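Local coordinates for putative alpha/beta hydrolase fold protein (Candidatus Nitrososphaera gargensis, PDB 5A62) that probably hydrolyses carboxylic ester bonds, as a carboxylesterase of the alpha/beta hydrolase superfamily, at residues A[174-177]-A[178-182]; A[140-143]-A[144-148]; A[4-7]-A[8-11]; A[73-76]-A[77-81]. All blocks are in the same frame, centred on the assembly; numbering follows the deposited sequence. Where two conformers were deposited one is given.

Contact 1 (A[174-177]-A[178-182]); sequences DFFR and EVFTK
With CG anti to the backbone N in both residues (chi1 174° in Phe176, -170° in Phe180), two phenylalanines one helical turn apart send their rings out nearly in parallel. The ring planes are turned only 22° from each other, but they are offset enough that little of one ring covers the other, with 5.1 Å between the Phe176 and Phe180 centroids. What lies over the Phe176 face is instead the CB of Phe180, a CH-pi contact 4.0 Å from the Phe176 ring centroid. The tip of the Phe176 ring, CZ, meets Phe180 CD1 at 3.6 Å. The pair belongs to the last turns of helix 170-180, in the helical region inserted between strands 116-122 and 212-218, the place where alpha/beta hydrolases commonly carry their cap. Phe180 packs on Met149 and Leu152 of the neighbouring helix 149-157, while Trp249 makes an edge-to-face contact with Phe176. On another side of the same helix, Phe175 CE1 comes within 3.6 Å of Val179 CG2. The chain then leaves the helix at Thr181, which grips one carbonyl twice: its OG1 donates to Arg177 O at 2.8 Å and its backbone N to the same Arg177 O at 3.1 Å, the two donors arriving from opposite faces of the carbonyl plane. Beyond it, Lys182 curls back, and its NZ donates to Glu178 O from above the carbonyl plane.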
loop_
_atom_site.group_PDB
_atom_site.type_symbol
_atom_site.label_atom_id
_atom_site.label_comp_id
_atom_site.label_asym_id
_atom_site.label_seq_id
_atom_site.Cartn_x
_atom_site.Cartn_y
_atom_site.Cartn_z
ATOM N N ASP A 174 27.424 8.968 -9.629
ATOM C CA ASP A 174 26.853 9.895 -10.500
ATOM C C ASP A 174 25.877 9.238 -11.470
ATOM O O ASP A 174 24.863 9.868 -11.816
ATOM C CB ASP A 174 27.985 10.638 -11.266
ATOM C CG ASP A 174 28.630 11.654 -10.448
ATOM O OD1 ASP A 174 28.168 12.093 -9.412
ATOM O OD2 ASP A 174 29.723 12.127 -10.891
ATOM N N PHE A 175 26.137 8.019 -11.889
ATOM C CA PHE A 175 25.187 7.232 -12.671
ATOM C C PHE A 175 23.879 6.990 -11.863
ATOM O O PHE A 175 22.774 7.297 -12.349
ATOM C CB PHE A 175 25.858 5.958 -13.084
ATOM C CG PHE A 175 25.009 4.956 -13.843
ATOM C CD1 PHE A 175 24.044 5.340 -14.734
ATOM C CD2 PHE A 175 25.236 3.607 -13.665
ATOM C CE1 PHE A 175 23.325 4.357 -15.456
ATOM C CE2 PHE A 175 24.480 2.665 -14.347
ATOM C CZ PHE A 175 23.545 3.071 -15.263
ATOM N N PHE A 176 24.032 6.614 -10.604
ATOM C CA PHE A 176 22.893 6.490 -9.746
ATOM C C PHE A 176 22.107 7.781 -9.649
ATOM O O PHE A 176 20.862 7.780 -9.752
ATOM C CB PHE A 176 23.304 6.028 -8.358
ATOM C CG PHE A 176 22.189 6.002 -7.364
ATOM C CD1 PHE A 176 21.391 4.920 -7.255
ATOM C CD2 PHE A 176 21.977 7.078 -6.551
ATOM C CE1 PHE A 176 20.349 4.908 -6.342
ATOM C CE2 PHE A 176 20.953 7.049 -5.615
ATOM C CZ PHE A 176 20.158 5.951 -5.561
ATOM N N ARG A 177 22.759 8.922 -9.451
ATOM C CA ARG A 177 22.062 10.215 -9.406
ATOM C C ARG A 177 21.243 10.457 -10.630
ATOM O O ARG A 177 20.066 10.816 -10.520
ATOM C CB ARG A 177 23.026 11.393 -9.317
ATOM C CG ARG A 177 23.671 11.556 -7.961
ATOM C CD ARG A 177 24.637 12.750 -7.929
ATOM N NE ARG A 177 25.161 13.004 -6.575
ATOM C CZ ARG A 177 26.330 12.549 -6.118
ATOM N NH1 ARG A 177 27.143 11.840 -6.891
ATOM N NH2 ARG A 177 26.696 12.783 -4.853
ATOM N N GLU A 178 21.883 10.273 -11.787
ATOM C CA GLU A 178 21.228 10.450 -13.088
ATOM C C GLU A 178 19.924 9.699 -13.091
ATOM O O GLU A 178 18.863 10.345 -13.319
ATOM C CB GLU A 178 22.110 10.053 -14.302
ATOM C CG GLU A 178 21.530 10.536 -15.665
ATOM C CD GLU A 178 21.846 11.992 -16.079
ATOM O OE1 GLU A 178 21.746 12.950 -15.244
ATOM O OE2 GLU A 178 22.156 12.204 -17.304
ATOM N N VAL A 179 20.028 8.403 -12.787
ATOM C CA VAL A 179 18.904 7.480 -12.941
ATOM C C VAL A 179 17.818 7.836 -11.887
ATOM O O VAL A 179 16.664 8.092 -12.212
ATOM C CB VAL A 179 19.351 6.057 -12.780
ATOM C CG1 VAL A 179 18.166 5.078 -12.593
ATOM C CG2 VAL A 179 20.280 5.639 -13.931
ATOM N N PHE A 180 18.227 7.861 -10.626
ATOM C CA PHE A 180 17.276 7.963 -9.510
ATOM C C PHE A 180 16.457 9.211 -9.577
ATOM O O PHE A 180 15.256 9.240 -9.277
ATOM C CB PHE A 180 18.040 7.832 -8.193
ATOM C CG PHE A 180 17.176 7.684 -6.985
ATOM C CD1 PHE A 180 16.744 6.407 -6.599
ATOM C CD2 PHE A 180 16.775 8.783 -6.253
ATOM C CE1 PHE A 180 15.977 6.275 -5.442
ATOM C CE2 PHE A 180 16.014 8.647 -5.124
ATOM C CZ PHE A 180 15.585 7.413 -4.780
ATOM N N THR A 181 17.090 10.334 -9.947
ATOM C CA THR A 181 16.430 11.613 -9.871
ATOM C C THR A 181 15.422 11.836 -11.024
ATOM O O THR A 181 14.726 12.837 -11.009
ATOM C CB THR A 181 17.419 12.776 -9.748
ATOM O OG1 THR A 181 18.190 12.823 -10.935
ATOM C CG2 THR A 181 18.230 12.625 -8.517
ATOM N N LYS A 182 15.247 10.851 -11.910
ATOM C CA LYS A 182 14.142 10.883 -12.859
ATOM C C LYS A 182 12.838 10.316 -12.236
ATOM O O LYS A 182 11.798 10.368 -12.909
ATOM C CB LYS A 182 14.432 10.052 -14.098
ATOM C CG LYS A 182 15.697 10.263 -14.847
ATOM C CD LYS A 182 15.761 11.630 -15.354
ATOM C CE LYS A 182 16.779 11.677 -16.516
ATOM N NZ LYS A 182 18.063 11.909 -15.923
#

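Contact 2 (A[140-143]-A[144-148]); sequences TREV and AITQG
Val143 meets Gln147 one turn further along the helix, its CG1 branch lying 4.1 Å from Gln147 CB. CG1 stands anti to the backbone N (chi1 177°), and that rotation leans it along the helix in the direction of Gln147. The carbonyl of Val143 is busier still: Val143 O takes a hydrogen bond from Gln147 N at 2.8 Å and a weak one from Gly148 N at 3.1 Å. Gly148 has a positive phi and so breaks the helical course; it is also the N-cap of helix 149-157, which makes it the junction between helix 136-147 and helix 149-157 in the probable cap region. Ala144 shows its methyl to the preceding turn, with CB 3.5 Å from Thr140 O, and it also touches Met149 and Phe188. Arg141 contributes mainly its carbonyl: Arg141 O accepts from Ile145 N at 2.9 Å, and the Ile145 side chain folds over that oxygen, CG1 at 3.2 Å from Arg141 O. The guanidinium of Arg141 runs off elsewhere, bonding Thr192 and lying against the Phe138 ring in a cation-pi contact. Ile145 also reaches the second subunit, where its carbonyl accepts from Lys68 of that chain.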
loop_
_atom_site.group_PDB
_atom_site.type_symbol
_atom_site.label_atom_id
_atom_site.label_comp_id
_atom_site.label_asym_id
_atom_site.label_seq_id
_atom_site.Cartn_x
_atom_site.Cartn_y
_atom_site.Cartn_z
ATOM N N THR A 140 12.816 7.193 3.877
ATOM C CA THR A 140 13.060 7.624 2.523
ATOM C C THR A 140 11.799 8.292 1.938
ATOM O O THR A 140 11.898 9.295 1.241
ATOM C CB THR A 140 13.547 6.522 1.595
ATOM O OG1 THR A 140 12.579 5.455 1.588
ATOM C CG2 THR A 140 14.894 5.995 2.115
ATOM N N ARG A 141 10.604 7.781 2.238
ATOM C CA ARG A 141 9.392 8.475 1.805
ATOM C C ARG A 141 9.334 9.907 2.365
ATOM O O ARG A 141 8.981 10.840 1.657
ATOM C CB ARG A 141 8.107 7.715 2.183
ATOM C CG ARG A 141 7.813 6.520 1.277
ATOM C CD ARG A 141 6.427 5.937 1.549
ATOM N NE ARG A 141 6.332 5.313 2.826
ATOM C CZ ARG A 141 6.689 4.074 3.083
ATOM N NH1 ARG A 141 7.116 3.339 2.079
ATOM N NH2 ARG A 141 6.643 3.596 4.304
ATOM N N GLU A 142 9.703 10.033 3.643
ATOM C CA GLU A 142 9.615 11.348 4.303
ATOM C C GLU A 142 10.584 12.328 3.632
ATOM O O GLU A 142 10.188 13.474 3.358
ATOM C CB GLU A 142 9.961 11.192 5.761
ATOM C CG GLU A 142 9.890 12.501 6.521
ATOM C CD GLU A 142 10.217 12.369 8.011
ATOM O OE1 GLU A 142 10.476 11.250 8.534
ATOM O OE2 GLU A 142 10.258 13.454 8.677
ATOM N N VAL A 143 11.802 11.859 3.356
ATOM C CA VAL A 143 12.708 12.753 2.623
ATOM C C VAL A 143 12.187 13.103 1.224
ATOM O O VAL A 143 12.213 14.236 0.763
ATOM C CB VAL A 143 14.135 12.184 2.522
ATOM C CG1 VAL A 143 15.003 13.124 1.688
ATOM C CG2 VAL A 143 14.702 11.963 3.891
ATOM N N ALA A 144 11.700 12.130 0.488
ATOM C CA ALA A 144 11.184 12.387 -0.853
ATOM C C ALA A 144 10.085 13.444 -0.818
ATOM O O ALA A 144 10.042 14.355 -1.641
ATOM C CB ALA A 144 10.627 11.109 -1.476
ATOM N N ILE A 145 9.168 13.303 0.129
ATOM C CA ILE A 145 8.032 14.209 0.214
ATOM C C ILE A 145 8.427 15.618 0.696
ATOM O O ILE A 145 7.927 16.606 0.133
ATOM C CB ILE A 145 6.941 13.589 1.107
ATOM C CG1 ILE A 145 6.428 12.341 0.449
ATOM C CG2 ILE A 145 5.758 14.592 1.301
ATOM C CD1 ILE A 145 5.698 11.401 1.433
ATOM N N THR A 146 9.273 15.653 1.695
ATOM C CA THR A 146 9.591 16.941 2.336
ATOM C C THR A 146 10.684 17.692 1.564
ATOM O O THR A 146 10.620 18.931 1.430
ATOM C CB THR A 146 9.923 16.740 3.806
ATOM O OG1 THR A 146 11.028 15.864 3.992
ATOM C CG2 THR A 146 8.727 16.172 4.494
ATOM N N GLN A 147 11.654 16.970 1.023
ATOM C CA GLN A 147 12.898 17.554 0.455
ATOM C C GLN A 147 13.074 17.287 -1.025
ATOM O O GLN A 147 13.826 18.025 -1.678
ATOM C CB GLN A 147 14.130 17.069 1.162
ATOM C CG GLN A 147 14.204 17.297 2.679
ATOM C CD GLN A 147 15.611 17.038 3.217
ATOM O OE1 GLN A 147 16.603 17.523 2.644
ATOM N NE2 GLN A 147 15.721 16.308 4.297
ATOM N N GLY A 148 12.407 16.269 -1.577
ATOM C CA GLY A 148 12.498 15.917 -2.928
ATOM C C GLY A 148 13.502 14.836 -3.265
ATOM O O GLY A 148 14.272 14.365 -2.462
#

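Contact 3 (A[4-7]-A[8-11]); sequences LSSP and SNSV
Ser6 OG is the hub of this turn. It accepts from Asn9 N at 3.0 Å in a nearly straight bond (163°), from Ser8 N more weakly, and from the hydroxyl of the same serine, Ser8 OG, at 3.1 Å. The hydroxyl gets there because it stands anti to the Ser6 backbone N (chi1 164°), which turns it into the bend, toward the N-H groups of Ser8 and Asn9. Alongside it, the Asn9 side chain folds inward, and Asn9 OD1 comes to 3.0 Å from Ser6 CB. The same Asn9 OD1 also accepts from Val11 N at 2.9 Å, an Asx turn that steers the chain out of the bend. The two arms are tied together by Ser6 N donating to Val11 O at 2.9 Å, with a weak bond from Ser10 N to Ser6 O between them. A water spans the outside, 3.2 Å from Pro7 O and 2.6 Å from Ser10 OG. Further out, Lys68 and Asn65 hold the carbonyls of Ser8 and Ser10, while Thr146 of the second subunit packs on Ser8. The whole is the turn of a beta-hairpin, linking strand 3-5 to its antiparallel neighbour 12-18 at the edge of the central sheet.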
loop_
_atom_site.group_PDB
_atom_site.type_symbol
_atom_site.label_atom_id
_atom_site.label_comp_id
_atom_site.label_asym_id
_atom_site.label_seq_id
_atom_site.Cartn_x
_atom_site.Cartn_y
_atom_site.Cartn_z
ATOM N N LEU A 4 2.478 3.219 -24.420
ATOM C CA LEU A 4 1.283 2.428 -24.400
ATOM C C LEU A 4 0.337 3.016 -23.380
ATOM O O LEU A 4 0.585 2.921 -22.130
ATOM C CB LEU A 4 1.600 0.981 -24.094
ATOM C CG LEU A 4 0.371 0.092 -23.926
ATOM C CD1 LEU A 4 -0.587 0.038 -25.134
ATOM C CD2 LEU A 4 0.804 -1.309 -23.509
ATOM N N SER A 5 -0.735 3.655 -23.793
ATOM C CA SER A 5 -1.655 4.351 -22.920
ATOM C C SER A 5 -2.904 3.596 -22.708
ATOM O O SER A 5 -3.490 3.071 -23.641
ATOM C CB SER A 5 -1.960 5.753 -23.440
ATOM O OG SER A 5 -0.746 6.495 -23.696
ATOM N N SER A 6 -3.344 3.481 -21.478
ATOM C CA SER A 6 -4.606 2.786 -21.203
ATOM C C SER A 6 -5.749 3.753 -21.133
ATOM O O SER A 6 -5.698 4.756 -20.415
ATOM C CB SER A 6 -4.482 2.149 -19.812
ATOM O OG SER A 6 -5.808 1.777 -19.335
ATOM N N PRO A 7 -6.844 3.487 -21.855
ATOM C CA PRO A 7 -8.001 4.346 -21.700
ATOM C C PRO A 7 -8.694 4.133 -20.367
ATOM O O PRO A 7 -9.352 5.048 -19.869
ATOM C CB PRO A 7 -8.914 3.964 -22.869
ATOM C CG PRO A 7 -8.434 2.636 -23.297
ATOM C CD PRO A 7 -7.016 2.410 -22.832
ATOM N N SER A 8 -8.518 3.019 -19.741
ATOM C CA SER A 8 -9.277 2.757 -18.502
ATOM C C SER A 8 -8.614 3.223 -17.212
ATOM O O SER A 8 -9.333 3.532 -16.248
ATOM C CB SER A 8 -9.625 1.306 -18.395
ATOM O OG SER A 8 -8.514 0.499 -18.600
ATOM N N ASN A 9 -7.282 3.252 -17.158
ATOM C CA ASN A 9 -6.610 3.728 -15.952
ATOM C C ASN A 9 -5.678 4.923 -16.218
ATOM O O ASN A 9 -5.123 5.508 -15.300
ATOM C CB ASN A 9 -5.892 2.592 -15.251
ATOM C CG ASN A 9 -4.742 2.033 -16.062
ATOM O OD1 ASN A 9 -4.141 2.709 -16.840
ATOM N ND2 ASN A 9 -4.435 0.774 -15.852
ATOM N N SER A 10 -5.610 5.398 -17.474
ATOM C CA SER A 10 -4.827 6.533 -17.903
ATOM C C SER A 10 -3.323 6.427 -17.670
ATOM O O SER A 10 -2.619 7.391 -17.890
ATOM C CB SER A 10 -5.356 7.828 -17.341
ATOM O OG SER A 10 -6.763 7.952 -17.631
ATOM N N VAL A 11 -2.833 5.261 -17.333
ATOM C CA VAL A 11 -1.389 5.047 -17.292
ATOM C C VAL A 11 -0.834 5.026 -18.675
ATOM O O VAL A 11 -1.317 4.236 -19.509
ATOM C CB VAL A 11 -1.043 3.758 -16.542
ATOM C CG1 VAL A 11 0.456 3.496 -16.510
ATOM C CG2 VAL A 11 -1.547 3.812 -15.051
HETATM O O HOH W 1 -7.660 7.734 -20.039
#

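Contact 4 (A[73-76]-A[77-81]); sequences TMQD and LIDDL
The amide of Gln75 and the carboxylate of Asp79 meet with their planes 55° apart. Gln75 NE2 donates within its own amide plane, but it arrives at Asp79 OD1, 3.0 Å away, from above the carboxylate plane. Gln75 can reach because its chain bends at chi2, which carries the amide along the helix to the next turn; the other end of the amide, OE1, is taken by Gln111. The third flat group, the Asp76 carboxylate, works in two directions. Its OD2 uses the anti lone pair to accept from Thr73 N at 3.0 Å, in an almost perfectly straight bond (179°). Its OD1 faces Asp79 OD2 at 4.6 Å, a pair of like charges bridged by two waters. Each water lies within reach of both oxygens, the closest approach being 2.6 Å to Asp79 OD2. The waters, and the Thr73 N-H on Asp76, would be expected to ease the repulsion. Asp80 is balanced by salt bridges to Arg83 and Arg59. On the buried side, Met74 bends twice and brings its CE to 4.1 Å from Leu77 CD1, while Met74 and Ile78 both pack on Met107 of helix 100-111. In the backbone, Ile78 N donates to Met74 O at 3.0 Å and Asp79 N to Gln75 O at 2.9 Å. Thr73 is the N-cap, and the bond from its backbone N to the side chain three residues on is one half of a capping box. It opens helix 74-87, the helix of the beta-alpha-beta crossover from strand 52-56 to the parallel strand 93-98 of the alpha/beta hydrolase sheet.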
loop_
_atom_site.group_PDB
_atom_site.type_symbol
_atom_site.label_atom_id
_atom_site.label_comp_id
_atom_site.label_asym_id
_atom_site.label_seq_id
_atom_site.Cartn_x
_atom_site.Cartn_y
_atom_site.Cartn_z
ATOM N N THR A 73 -1.557 -1.708 -6.205
ATOM C CA THR A 73 -1.035 -2.958 -5.638
ATOM C C THR A 73 -0.074 -3.550 -6.627
ATOM O O THR A 73 -0.001 -3.187 -7.822
ATOM C CB THR A 73 -2.108 -3.977 -5.352
ATOM O OG1 THR A 73 -2.719 -4.392 -6.601
ATOM C CG2 THR A 73 -3.156 -3.396 -4.432
ATOM N N MET A 74 0.699 -4.532 -6.180
ATOM C CA MET A 74 1.536 -5.258 -7.100
ATOM C C MET A 74 0.757 -5.827 -8.262
ATOM O O MET A 74 1.263 -5.839 -9.392
ATOM C CB MET A 74 2.267 -6.414 -6.405
ATOM C CG MET A 74 3.363 -6.073 -5.411
ATOM S SD MET A 74 4.578 -4.885 -5.987
ATOM C CE MET A 74 5.233 -5.804 -7.298
ATOM N N GLN A 75 -0.447 -6.308 -8.020
ATOM C CA GLN A 75 -1.249 -6.808 -9.132
ATOM C C GLN A 75 -1.439 -5.849 -10.238
ATOM O O GLN A 75 -1.434 -6.201 -11.418
ATOM C CB GLN A 75 -2.574 -7.318 -8.602
ATOM C CG GLN A 75 -3.393 -8.009 -9.664
ATOM C CD GLN A 75 -2.699 -9.250 -10.172
ATOM O OE1 GLN A 75 -2.179 -10.051 -9.372
ATOM N NE2 GLN A 75 -2.650 -9.409 -11.476
ATOM N N ASP A 76 -1.573 -4.561 -9.912
ATOM C CA ASP A 76 -1.686 -3.526 -10.910
ATOM C C ASP A 76 -0.442 -3.447 -11.776
ATOM O O ASP A 76 -0.549 -3.237 -12.965
ATOM C CB ASP A 76 -2.016 -2.197 -10.273
ATOM C CG ASP A 76 -3.377 -2.211 -9.643
ATOM O OD1 ASP A 76 -4.377 -2.509 -10.361
ATOM O OD2 ASP A 76 -3.503 -1.874 -8.438
ATOM N N LEU A 77 0.723 -3.568 -11.186
ATOM C CA LEU A 77 1.963 -3.593 -11.949
ATOM C C LEU A 77 2.045 -4.847 -12.847
ATOM O O LEU A 77 2.550 -4.785 -13.969
ATOM C CB LEU A 77 3.215 -3.563 -11.058
ATOM C CG LEU A 77 3.355 -2.304 -10.229
ATOM C CD1 LEU A 77 4.632 -2.330 -9.436
ATOM C CD2 LEU A 77 3.305 -1.003 -11.027
ATOM N N ILE A 78 1.534 -5.945 -12.398
ATOM C CA ILE A 78 1.550 -7.150 -13.239
ATOM C C ILE A 78 0.637 -6.927 -14.404
ATOM O O ILE A 78 0.985 -7.285 -15.538
ATOM C CB ILE A 78 1.124 -8.395 -12.434
ATOM C CG1 ILE A 78 1.829 -8.551 -11.100
ATOM C CG2 ILE A 78 1.305 -9.653 -13.300
ATOM C CD1 ILE A 78 3.313 -8.273 -11.114
ATOM N N ASP A 79 -0.521 -6.332 -14.159
ATOM C CA ASP A 79 -1.459 -6.043 -15.245
ATOM C C ASP A 79 -0.844 -5.043 -16.225
ATOM O O ASP A 79 -1.027 -5.221 -17.446
ATOM C CB ASP A 79 -2.758 -5.540 -14.668
ATOM C CG ASP A 79 -3.504 -6.569 -13.858
ATOM O OD1 ASP A 79 -3.254 -7.755 -13.922
ATOM O OD2 ASP A 79 -4.460 -6.093 -13.174
ATOM N N ASP A 80 -0.086 -4.075 -15.780
ATOM C CA ASP A 80 0.588 -3.154 -16.714
ATOM C C ASP A 80 1.498 -3.910 -17.602
ATOM O O ASP A 80 1.603 -3.643 -18.820
ATOM C CB ASP A 80 1.437 -2.112 -15.940
ATOM C CG ASP A 80 0.620 -1.106 -15.105
ATOM O OD1 ASP A 80 -0.608 -0.934 -15.358
ATOM O OD2 ASP A 80 1.268 -0.520 -14.195
ATOM N N LEU A 81 2.269 -4.848 -17.061
ATOM C CA LEU A 81 3.203 -5.666 -17.863
ATOM C C LEU A 81 2.443 -6.567 -18.814
ATOM O O LEU A 81 2.862 -6.708 -19.985
ATOM C CB LEU A 81 4.044 -6.521 -16.927
ATOM C CG LEU A 81 5.023 -7.475 -17.592
ATOM C CD1 LEU A 81 5.962 -6.788 -18.521
ATOM C CD2 LEU A 81 5.799 -8.276 -16.528
HETATM O O HOH W 2 -4.727 -3.131 -12.948
HETATM O O HOH W 3 -5.063 -5.219 -10.791
#

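Along the chain the order is contact 3, contact 4, contact 2, contact 1. Contacts 3 and 4 have centres about 13 Å apart and touch, Asn9 of the hairpin turn packing near Asp80 of helix 74-87, so the sheet edge and a crossover helix are joined there. Contacts 1 and 2 lie in the helices inserted between strands 116-122 and 212-218; their centres are about 16 Å apart without touching, and helix 149-157 packs against both. Contacts 3 and 4 have centres about 25 to 28 Å from those of contacts 1 and 2. The dimer brings them together: Ser8 of contact 3 packs on Thr146 of the second subunit, and Thr146 in contact 2 correspondingly on Ser8 there.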